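Local coordinates for protein galectin (Ovis aries, PDB 6N44) that probably binds carbohydrates as a galectin, a beta-sandwich lectin with a site for beta-D-galactose, at residues G49-R55 with T67-W73; M3-N8 with I131-V136; G61-M65 with E76-T81. All coordinates share one frame; numbering follows the deposited sequence.

Contact 1: G49-R55 with T67-W73; sequences GGDIPFR and TLKDGSW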
loop_
_atom_site.group_PDB
_atom_site.type_symbol
_atom_site.label_atom_id
_atom_site.label_comp_id
_atom_site.label_asym_id
_atom_site.label_seq_id
_atom_site.Cartn_x
_atom_site.Cartn_y
_atom_site.Cartn_z
ATOM N N GLY A 49 18.428 -20.919 -6.713
ATOM C CA GLY A 49 18.323 -20.677 -8.137
ATOM C C GLY A 49 16.924 -20.769 -8.710
ATOM O O GLY A 49 16.778 -20.754 -9.938
ATOM N N GLY A 50 15.888 -20.880 -7.865
ATOM C CA GLY A 50 14.520 -20.754 -8.332
ATOM C C GLY A 50 14.228 -19.348 -8.843
ATOM O O GLY A 50 15.010 -18.414 -8.669
ATOM N N ASP A 51 13.071 -19.199 -9.485
ATOM C CA ASP A 51 12.751 -17.941 -10.147
ATOM C C ASP A 51 12.692 -16.787 -9.150
ATOM O O ASP A 51 12.310 -16.961 -7.989
ATOM C CB ASP A 51 11.422 -18.055 -10.897
ATOM C CG ASP A 51 11.530 -18.916 -12.155
ATOM O OD1 ASP A 51 12.647 -19.035 -12.702
ATOM O OD2 ASP A 51 10.495 -19.458 -12.603
ATOM N N ILE A 52 13.125 -15.613 -9.601
ATOM C CA ILE A 52 12.984 -14.385 -8.829
ATOM C C ILE A 52 12.299 -13.369 -9.730
ATOM O O ILE A 52 12.958 -12.687 -10.534
ATOM C CB ILE A 52 14.329 -13.850 -8.306
ATOM C CG1 ILE A 52 15.026 -14.896 -7.429
ATOM C CG2 ILE A 52 14.109 -12.516 -7.525
ATOM C CD1 ILE A 52 16.375 -14.416 -6.851
ATOM N N PRO A 53 10.980 -13.255 -9.630
ATOM C CA PRO A 53 10.251 -12.244 -10.406
ATOM C C PRO A 53 10.806 -10.834 -10.284
ATOM O O PRO A 53 10.769 -10.081 -11.268
ATOM C CB PRO A 53 8.836 -12.345 -9.825
ATOM C CG PRO A 53 8.719 -13.782 -9.445
ATOM C CD PRO A 53 10.079 -14.151 -8.897
ATOM N N PHE A 54 11.321 -10.437 -9.118
ATOM C CA PHE A 54 11.753 -9.050 -8.952
ATOM C C PHE A 54 12.834 -8.984 -7.883
ATOM O O PHE A 54 12.561 -9.221 -6.700
ATOM C CB PHE A 54 10.565 -8.155 -8.598
ATOM C CG PHE A 54 10.931 -6.726 -8.297
ATOM C CD1 PHE A 54 11.871 -6.050 -9.067
ATOM C CD2 PHE A 54 10.307 -6.041 -7.249
ATOM C CE1 PHE A 54 12.186 -4.723 -8.803
ATOM C CE2 PHE A 54 10.636 -4.707 -6.960
ATOM C CZ PHE A 54 11.577 -4.051 -7.740
ATOM N N ARG A 55 14.050 -8.643 -8.295
ATOM C CA ARG A 55 15.140 -8.338 -7.380
ATOM C C ARG A 55 15.441 -6.852 -7.469
ATOM O O ARG A 55 15.602 -6.307 -8.568
ATOM C CB ARG A 55 16.412 -9.149 -7.691
ATOM C CG ARG A 55 17.676 -8.579 -7.013
ATOM C CD ARG A 55 18.915 -9.507 -7.100
ATOM N NE ARG A 55 18.703 -10.733 -6.344
ATOM C CZ ARG A 55 19.593 -11.714 -6.229
ATOM N NH1 ARG A 55 20.779 -11.620 -6.820
ATOM N NH2 ARG A 55 19.292 -12.786 -5.510
ATOM N N THR A 67 15.079 -9.724 -13.253
ATOM C CA THR A 67 14.246 -10.900 -13.092
ATOM C C THR A 67 15.074 -12.128 -13.432
ATOM O O THR A 67 15.779 -12.144 -14.448
ATOM C CB THR A 67 13.017 -10.844 -14.011
ATOM O OG1 THR A 67 12.194 -9.724 -13.651
ATOM C CG2 THR A 67 12.219 -12.120 -13.902
ATOM N N LEU A 68 14.993 -13.139 -12.578
ATOM C CA LEU A 68 15.622 -14.435 -12.803
ATOM C C LEU A 68 14.527 -15.405 -13.216
ATOM O O LEU A 68 13.651 -15.735 -12.408
ATOM C CB LEU A 68 16.340 -14.927 -11.547
ATOM C CG LEU A 68 16.942 -16.336 -11.699
ATOM C CD1 LEU A 68 18.128 -16.335 -12.667
ATOM C CD2 LEU A 68 17.353 -16.911 -10.357
ATOM N N LYS A 69 14.576 -15.864 -14.467
ATOM C CA LYS A 69 13.572 -16.770 -15.017
ATOM C C LYS A 69 14.278 -17.990 -15.599
ATOM O O LYS A 69 15.047 -17.861 -16.556
ATOM C CB LYS A 69 12.745 -16.066 -16.093
ATOM C CG LYS A 69 11.919 -17.006 -16.955
ATOM C CD LYS A 69 10.657 -16.311 -17.426
ATOM C CE LYS A 69 9.985 -17.019 -18.598
ATOM N NZ LYS A 69 9.138 -16.045 -19.355
ATOM N N ASP A 70 14.025 -19.162 -15.018
ATOM C CA ASP A 70 14.604 -20.431 -15.460
ATOM C C ASP A 70 16.125 -20.339 -15.563
ATOM O O ASP A 70 16.728 -20.595 -16.607
ATOM C CB ASP A 70 13.992 -20.879 -16.789
ATOM C CG ASP A 70 12.529 -21.229 -16.659
ATOM O OD1 ASP A 70 12.178 -21.956 -15.700
ATOM O OD2 ASP A 70 11.733 -20.761 -17.505
ATOM N N GLY A 71 16.738 -19.965 -14.445
ATOM C CA GLY A 71 18.176 -19.868 -14.371
ATOM C C GLY A 71 18.798 -18.717 -15.126
ATOM O O GLY A 71 20.023 -18.574 -15.088
ATOM N N SER A 72 18.016 -17.876 -15.798
ATOM C CA SER A 72 18.574 -16.795 -16.605
ATOM C C SER A 72 18.165 -15.435 -16.046
ATOM O O SER A 72 16.969 -15.156 -15.901
ATOM C CB SER A 72 18.124 -16.927 -18.064
ATOM O OG SER A 72 18.650 -15.870 -18.853
ATOM N N TRP A 73 19.151 -14.583 -15.755
ATOM C CA TRP A 73 18.871 -13.182 -15.465
ATOM C C TRP A 73 18.592 -12.439 -16.765
ATOM O O TRP A 73 19.226 -12.700 -17.790
ATOM C CB TRP A 73 20.038 -12.511 -14.724
ATOM C CG TRP A 73 20.163 -12.889 -13.279
ATOM C CD1 TRP A 73 21.085 -13.732 -12.729
ATOM C CD2 TRP A 73 19.331 -12.444 -12.192
ATOM N NE1 TRP A 73 20.890 -13.834 -11.373
ATOM C CE2 TRP A 73 19.814 -13.061 -11.017
ATOM C CE3 TRP A 73 18.229 -11.583 -12.099
ATOM C CZ2 TRP A 73 19.231 -12.852 -9.763
ATOM C CZ3 TRP A 73 17.646 -11.374 -10.849
ATOM C CH2 TRP A 73 18.155 -12.007 -9.697
HETATM O O HOH W 1 15.284 -19.801 -11.897
#

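Contact 2: M3-N8 with I131-V136; sequences MDSLPN and IVLTSV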
loop_
_atom_site.group_PDB
_atom_site.type_symbol
_atom_site.label_atom_id
_atom_site.label_comp_id
_atom_site.label_asym_id
_atom_site.label_seq_id
_atom_site.Cartn_x
_atom_site.Cartn_y
_atom_site.Cartn_z
ATOM N N MET A 3 20.348 -1.274 19.985
ATOM C CA MET A 3 19.030 -1.077 19.394
ATOM C C MET A 3 18.522 -2.429 18.912
ATOM O O MET A 3 19.308 -3.277 18.472
ATOM C CB MET A 3 19.063 -0.064 18.240
ATOM C CG MET A 3 19.947 -0.488 17.063
ATOM S SD MET A 3 19.977 0.654 15.649
ATOM C CE MET A 3 18.294 0.517 15.049
ATOM N N ASP A 4 17.206 -2.628 19.017
ATOM C CA ASP A 4 16.600 -3.873 18.558
ATOM C C ASP A 4 16.605 -3.946 17.039
ATOM O O ASP A 4 16.470 -2.933 16.345
ATOM C CB ASP A 4 15.166 -3.995 19.061
ATOM C CG ASP A 4 15.059 -3.787 20.543
ATOM O OD1 ASP A 4 15.410 -4.726 21.285
ATOM O OD2 ASP A 4 14.624 -2.691 20.965
ATOM N N SER A 5 16.745 -5.162 16.518
ATOM C CA SER A 5 16.678 -5.328 15.078
ATOM C C SER A 5 16.233 -6.748 14.751
ATOM O O SER A 5 16.195 -7.635 15.608
ATOM C CB SER A 5 18.018 -4.989 14.418
ATOM O OG SER A 5 19.022 -5.881 14.845
ATOM N N LEU A 6 15.906 -6.936 13.512
ATOM C CA LEU A 6 15.405 -8.176 12.954
ATOM C C LEU A 6 16.551 -8.986 12.378
ATOM O O LEU A 6 17.616 -8.443 12.066
ATOM C CB LEU A 6 14.378 -7.875 11.862
ATOM C CG LEU A 6 13.039 -7.291 12.296
ATOM C CD1 LEU A 6 12.294 -6.843 11.064
ATOM C CD2 LEU A 6 12.235 -8.353 13.044
ATOM N N PRO A 7 16.360 -10.292 12.203
ATOM C CA PRO A 7 17.413 -11.107 11.594
ATOM C C PRO A 7 17.725 -10.631 10.184
ATOM O O PRO A 7 16.863 -10.121 9.466
ATOM C CB PRO A 7 16.810 -12.518 11.589
ATOM C CG PRO A 7 15.807 -12.498 12.699
ATOM C CD PRO A 7 15.203 -11.109 12.604
ATOM N N ASN A 8 18.978 -10.798 9.795
ATOM C CA ASN A 8 19.431 -10.432 8.458
ATOM C C ASN A 8 20.313 -11.563 7.954
ATOM O O ASN A 8 21.390 -11.780 8.494
ATOM C CB ASN A 8 20.189 -9.097 8.489
ATOM C CG ASN A 8 20.814 -8.733 7.147
ATOM O OD1 ASN A 8 20.681 -9.448 6.143
ATOM N ND2 ASN A 8 21.503 -7.609 7.125
ATOM N N ILE A 131 23.086 -3.994 6.366
ATOM C CA ILE A 131 22.054 -3.147 6.945
ATOM C C ILE A 131 21.738 -3.587 8.366
ATOM O O ILE A 131 21.900 -4.756 8.730
ATOM C CB ILE A 131 20.756 -3.165 6.088
ATOM C CG1 ILE A 131 20.205 -4.585 5.974
ATOM C CG2 ILE A 131 21.001 -2.597 4.696
ATOM C CD1 ILE A 131 18.836 -4.657 5.293
ATOM N N VAL A 132 21.277 -2.636 9.170
ATOM C CA VAL A 132 20.497 -2.938 10.362
ATOM C C VAL A 132 19.027 -2.789 9.984
ATOM O O VAL A 132 18.578 -1.699 9.602
ATOM C CB VAL A 132 20.873 -2.040 11.549
ATOM C CG1 VAL A 132 19.991 -2.379 12.761
ATOM C CG2 VAL A 132 22.348 -2.234 11.909
ATOM N N LEU A 133 18.292 -3.896 10.055
ATOM C CA LEU A 133 16.898 -3.956 9.639
ATOM C C LEU A 133 16.025 -3.855 10.883
ATOM O O LEU A 133 16.127 -4.699 11.780
ATOM C CB LEU A 133 16.623 -5.260 8.892
ATOM C CG LEU A 133 15.179 -5.525 8.451
ATOM C CD1 LEU A 133 14.759 -4.552 7.359
ATOM C CD2 LEU A 133 15.033 -6.959 7.971
ATOM N N THR A 134 15.188 -2.823 10.955
ATOM C CA THR A 134 14.384 -2.652 12.161
ATOM C C THR A 134 12.945 -3.121 12.011
ATOM O O THR A 134 12.382 -3.629 12.983
ATOM C CB THR A 134 14.398 -1.187 12.650
ATOM O OG1 THR A 134 13.848 -0.318 11.656
ATOM C CG2 THR A 134 15.809 -0.749 12.961
ATOM N N SER A 135 12.332 -2.993 10.832
ATOM C CA SER A 135 10.975 -3.509 10.672
ATOM C C SER A 135 10.688 -3.789 9.206
ATOM O O SER A 135 11.271 -3.179 8.306
ATOM C CB SER A 135 9.915 -2.551 11.227
ATOM O OG SER A 135 9.989 -1.289 10.594
ATOM N N VAL A 136 9.790 -4.743 8.991
ATOM C CA VAL A 136 9.270 -5.088 7.675
ATOM C C VAL A 136 7.781 -5.316 7.873
ATOM O O VAL A 136 7.386 -6.185 8.656
ATOM C CB VAL A 136 9.931 -6.346 7.084
ATOM C CG1 VAL A 136 9.296 -6.704 5.721
ATOM C CG2 VAL A 136 11.463 -6.184 6.971
HETATM O O HOH W 2 13.316 -3.913 15.367
HETATM O O HOH W 3 19.189 -6.421 11.212
#

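Contact 3: G61-M65 with E76-T81; sequences GIVVM and EQKLHT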
loop_
_atom_site.group_PDB
_atom_site.type_symbol
_atom_site.label_atom_id
_atom_site.label_comp_id
_atom_site.label_asym_id
_atom_site.label_seq_id
_atom_site.Cartn_x
_atom_site.Cartn_y
_atom_site.Cartn_z
ATOM N N GLY A 61 24.949 4.535 -4.723
ATOM C CA GLY A 61 24.257 5.405 -5.650
ATOM C C GLY A 61 23.590 4.740 -6.837
ATOM O O GLY A 61 23.063 5.452 -7.702
ATOM N N ILE A 62 23.575 3.412 -6.914
ATOM C CA ILE A 62 23.121 2.705 -8.105
ATOM C C ILE A 62 22.061 1.675 -7.719
ATOM O O ILE A 62 22.269 0.872 -6.806
ATOM C CB ILE A 62 24.302 2.035 -8.828
ATOM C CG1 ILE A 62 25.254 3.108 -9.371
ATOM C CG2 ILE A 62 23.825 1.119 -9.931
ATOM C CD1 ILE A 62 26.373 2.542 -10.176
ATOM N N VAL A 63 20.924 1.702 -8.413
ATOM C CA VAL A 63 19.884 0.687 -8.281
ATOM C C VAL A 63 19.935 -0.202 -9.514
ATOM O O VAL A 63 19.915 0.296 -10.645
ATOM C CB VAL A 63 18.484 1.322 -8.144
ATOM C CG1 VAL A 63 17.400 0.270 -8.368
ATOM C CG2 VAL A 63 18.305 2.039 -6.799
ATOM N N VAL A 64 19.964 -1.514 -9.310
ATOM C CA VAL A 64 19.759 -2.464 -10.395
ATOM C C VAL A 64 18.543 -3.326 -10.066
ATOM O O VAL A 64 18.438 -3.861 -8.955
ATOM C CB VAL A 64 21.004 -3.338 -10.634
ATOM C CG1 VAL A 64 20.744 -4.314 -11.781
ATOM C CG2 VAL A 64 22.215 -2.456 -10.928
ATOM N N MET A 65 17.628 -3.460 -11.024
ATOM C CA MET A 65 16.472 -4.338 -10.883
ATOM C C MET A 65 16.455 -5.340 -12.026
ATOM O O MET A 65 16.752 -4.986 -13.168
ATOM C CB MET A 65 15.168 -3.541 -10.859
ATOM C CG MET A 65 15.106 -2.541 -9.691
ATOM S SD MET A 65 13.709 -1.415 -9.801
ATOM C CE MET A 65 14.265 -0.252 -11.054
ATOM N N GLU A 76 18.935 -5.813 -17.308
ATOM C CA GLU A 76 18.871 -4.968 -16.122
ATOM C C GLU A 76 18.138 -3.664 -16.407
ATOM O O GLU A 76 18.301 -3.057 -17.468
ATOM C CB GLU A 76 20.279 -4.619 -15.621
ATOM C CG GLU A 76 21.116 -5.777 -15.191
ATOM C CD GLU A 76 22.448 -5.328 -14.622
ATOM O OE1 GLU A 76 22.902 -4.208 -14.962
ATOM O OE2 GLU A 76 23.035 -6.091 -13.828
ATOM N N GLN A 77 17.355 -3.216 -15.430
ATOM C CA GLN A 77 16.893 -1.836 -15.363
ATOM C C GLN A 77 17.755 -1.153 -14.307
ATOM O O GLN A 77 17.695 -1.512 -13.128
ATOM C CB GLN A 77 15.401 -1.755 -15.025
ATOM C CG GLN A 77 14.879 -0.312 -15.031
ATOM C CD GLN A 77 13.392 -0.185 -14.687
ATOM O OE1 GLN A 77 12.613 -1.140 -14.806
ATOM N NE2 GLN A 77 13.002 1.004 -14.254
ATOM N N LYS A 78 18.576 -0.184 -14.729
ATOM C CA LYS A 78 19.595 0.399 -13.863
ATOM C C LYS A 78 19.447 1.912 -13.799
ATOM O O LYS A 78 19.224 2.553 -14.826
ATOM C CB LYS A 78 21.007 0.045 -14.353
ATOM C CG LYS A 78 22.084 0.908 -13.725
ATOM C CD LYS A 78 23.459 0.697 -14.365
ATOM C CE LYS A 78 24.051 -0.652 -13.993
ATOM N NZ LYS A 78 25.543 -0.666 -14.133
ATOM N N LEU A 79 19.599 2.489 -12.601
ATOM C CA LEU A 79 19.489 3.937 -12.460
ATOM C C LEU A 79 20.352 4.427 -11.307
ATOM O O LEU A 79 20.859 3.645 -10.498
ATOM C CB LEU A 79 18.037 4.383 -12.241
ATOM C CG LEU A 79 17.419 3.897 -10.931
ATOM C CD1 LEU A 79 16.481 4.944 -10.344
ATOM C CD2 LEU A 79 16.684 2.601 -11.186
ATOM N N HIS A 80 20.504 5.748 -11.245
ATOM C CA HIS A 80 21.209 6.432 -10.173
ATOM C C HIS A 80 20.209 7.103 -9.243
ATOM O O HIS A 80 19.195 7.642 -9.692
ATOM C CB HIS A 80 22.169 7.497 -10.719
ATOM C CG HIS A 80 23.237 6.951 -11.612
ATOM N ND1 HIS A 80 24.560 6.874 -11.229
ATOM C CD2 HIS A 80 23.182 6.459 -12.873
ATOM C CE1 HIS A 80 25.272 6.361 -12.215
ATOM N NE2 HIS A 80 24.459 6.100 -13.225
ATOM N N THR A 81 20.500 7.077 -7.947
ATOM C CA THR A 81 19.672 7.781 -6.987
ATOM C C THR A 81 20.539 8.201 -5.816
ATOM O O THR A 81 21.541 7.555 -5.497
ATOM C CB THR A 81 18.489 6.927 -6.494
ATOM O OG1 THR A 81 17.753 7.658 -5.509
ATOM C CG2 THR A 81 18.981 5.635 -5.870
#

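Contact 1: G49-R55 with T67-W73
I52 and L68 pair across adjacent antiparallel strands and hold the tight part of this contact. Two backbone bonds join them, I52 N to L68 O and L68 N to I52 O, both 2.9 Å. Their CB atoms lie 4.0 Å apart on one face of the sheet. L68 CD2 goes further and packs on G50 O at 3.3 Å. One residue along, the hydroxyl T67 OG1 donates to P53 O at 2.8 Å, from above the carbonyl plane. The turn side is polar and open to solvent. D51 OD1 takes the backbone N-H of D70 at 2.7 Å, on the syn side of the carboxylate. A water also bonds D51 OD1, G49 O and G71 N, so it ties the loop to the type I' turn K69-S72. The exposed W73 puts CZ2 3.5 Å from R55 NH1, over one face of the guanidinium. The two planes are 46° apart, so this is no flat stack. R55 also forms a salt bridge with D41. R55 is a beta-D-galactose-binding residue. The D41 bridge and the W73 ring together probably limit how its guanidinium can turn, which is consistent with a preset sugar site.

Contact 2: M3-N8 with I131-V136
The loop M3-N8 meets the strand I131-V136 through one backbone hydrogen bond, L6 N to L133 O, 2.8 Å long and almost straight at 177°. A water continues this link by donating to L6 O and accepting from L133 N. A second water donates to T134 O and, weakly, to D4 O. L6 buries the most surface of the loop residues. Its CG stands anti to the carbonyl carbon (chi1 -70°), and CD1 extends over the strand backbone to reach S135 CA at 3.6 Å. L6 CB also rests near L133 CD2. At one end of the loop, M3 bends at its last torsion (chi3 -67°). Its methyl CE approaches V132 CG1 tip to tip at 4.1 Å and presses tightly on T134 CG2 at 3.5 Å. S5 CB fills in beside V132 CG1 at 3.7 Å. At the other end, N8 ND2 donates to I131 O at 3.3 Å, with the acceptor close to the amide plane. The same amide nitrogen bonds G129 O, so two carbonyls grip it. T134 turns its hydroxyl to K25 O of the neighbouring strand. T134 and S135 both face K25, which makes a classic beta bulge. The whole is a surface contact: an N-terminal segment lies along 131-138, an outermost strand, within this chain, of the five-stranded sheet in the galectin beta-sandwich.

Contact 3: G61-M65 with E76-T81
M65, V63 and L79 lose the most surface in this antiparallel beta hairpin, which joins strands 62-69 and 72-80 at one edge, within this chain, of the six-stranded galectin sheet. The strand axes come within 4.7 Å and run at 166°. V63 and L79 form a hydrogen-bonded pair, and so do M65 and Q77. Each pair exchanges two backbone bonds. T81 N adds one more bond, to G61 O. V63, M65, Q77 and L79 share one face of the sheet. V63 and L79 lie side by side there, with V63 CG1 3.7 Å from L79 CD2. M65 starts alongside Q77, but its chain bends at chi3 (-77°). Its methyl CE thus sits 3.7 Å from both Q77 NE2 and L79 CD2. Strand 108-114 of the other sheet packs on this face: M65 and L79 meet C111, M65 and Q77 meet F113, and Q77 NE2 bonds Q112 O. From the next strand, F54 touches M65, and F56 touches both M65 and V63. I62, V64, K78 and H80 use the opposite face, where the contact is more exposed. There K78 CE lies 4.0 Å from V64 CG2. E76, a beta-D-galactose-binding residue, holds its chain extended beyond CG and passes obliquely by V64. V64 CG1 lies against the flank of this chain, 3.5 Å from the carboxylate carbon E76 CD.

Contacts 1 and 3 belong to the same six-stranded sheet and both use strands 62-69 and 72-80. They touch where F54 and R55 meet M65, and each holds a galactose-binding residue. None is fully core: contact 1 is partly buried, and contacts 2 and 3 lie at the surface, though contact 3 buries V63 and M65. Contact 3 is a regular strand pairing. V63, M65, L79 and Q77 face the second sheet; I62, V64, K78 and H80 face out. Contact 1, at the loop end, mixes strand bonds with carboxylate, water and guanidinium contacts. Contact 2 is on the other sheet, away from the sugar site. It has two direct hydrogen bonds and two bridging waters, with methyl contacts between.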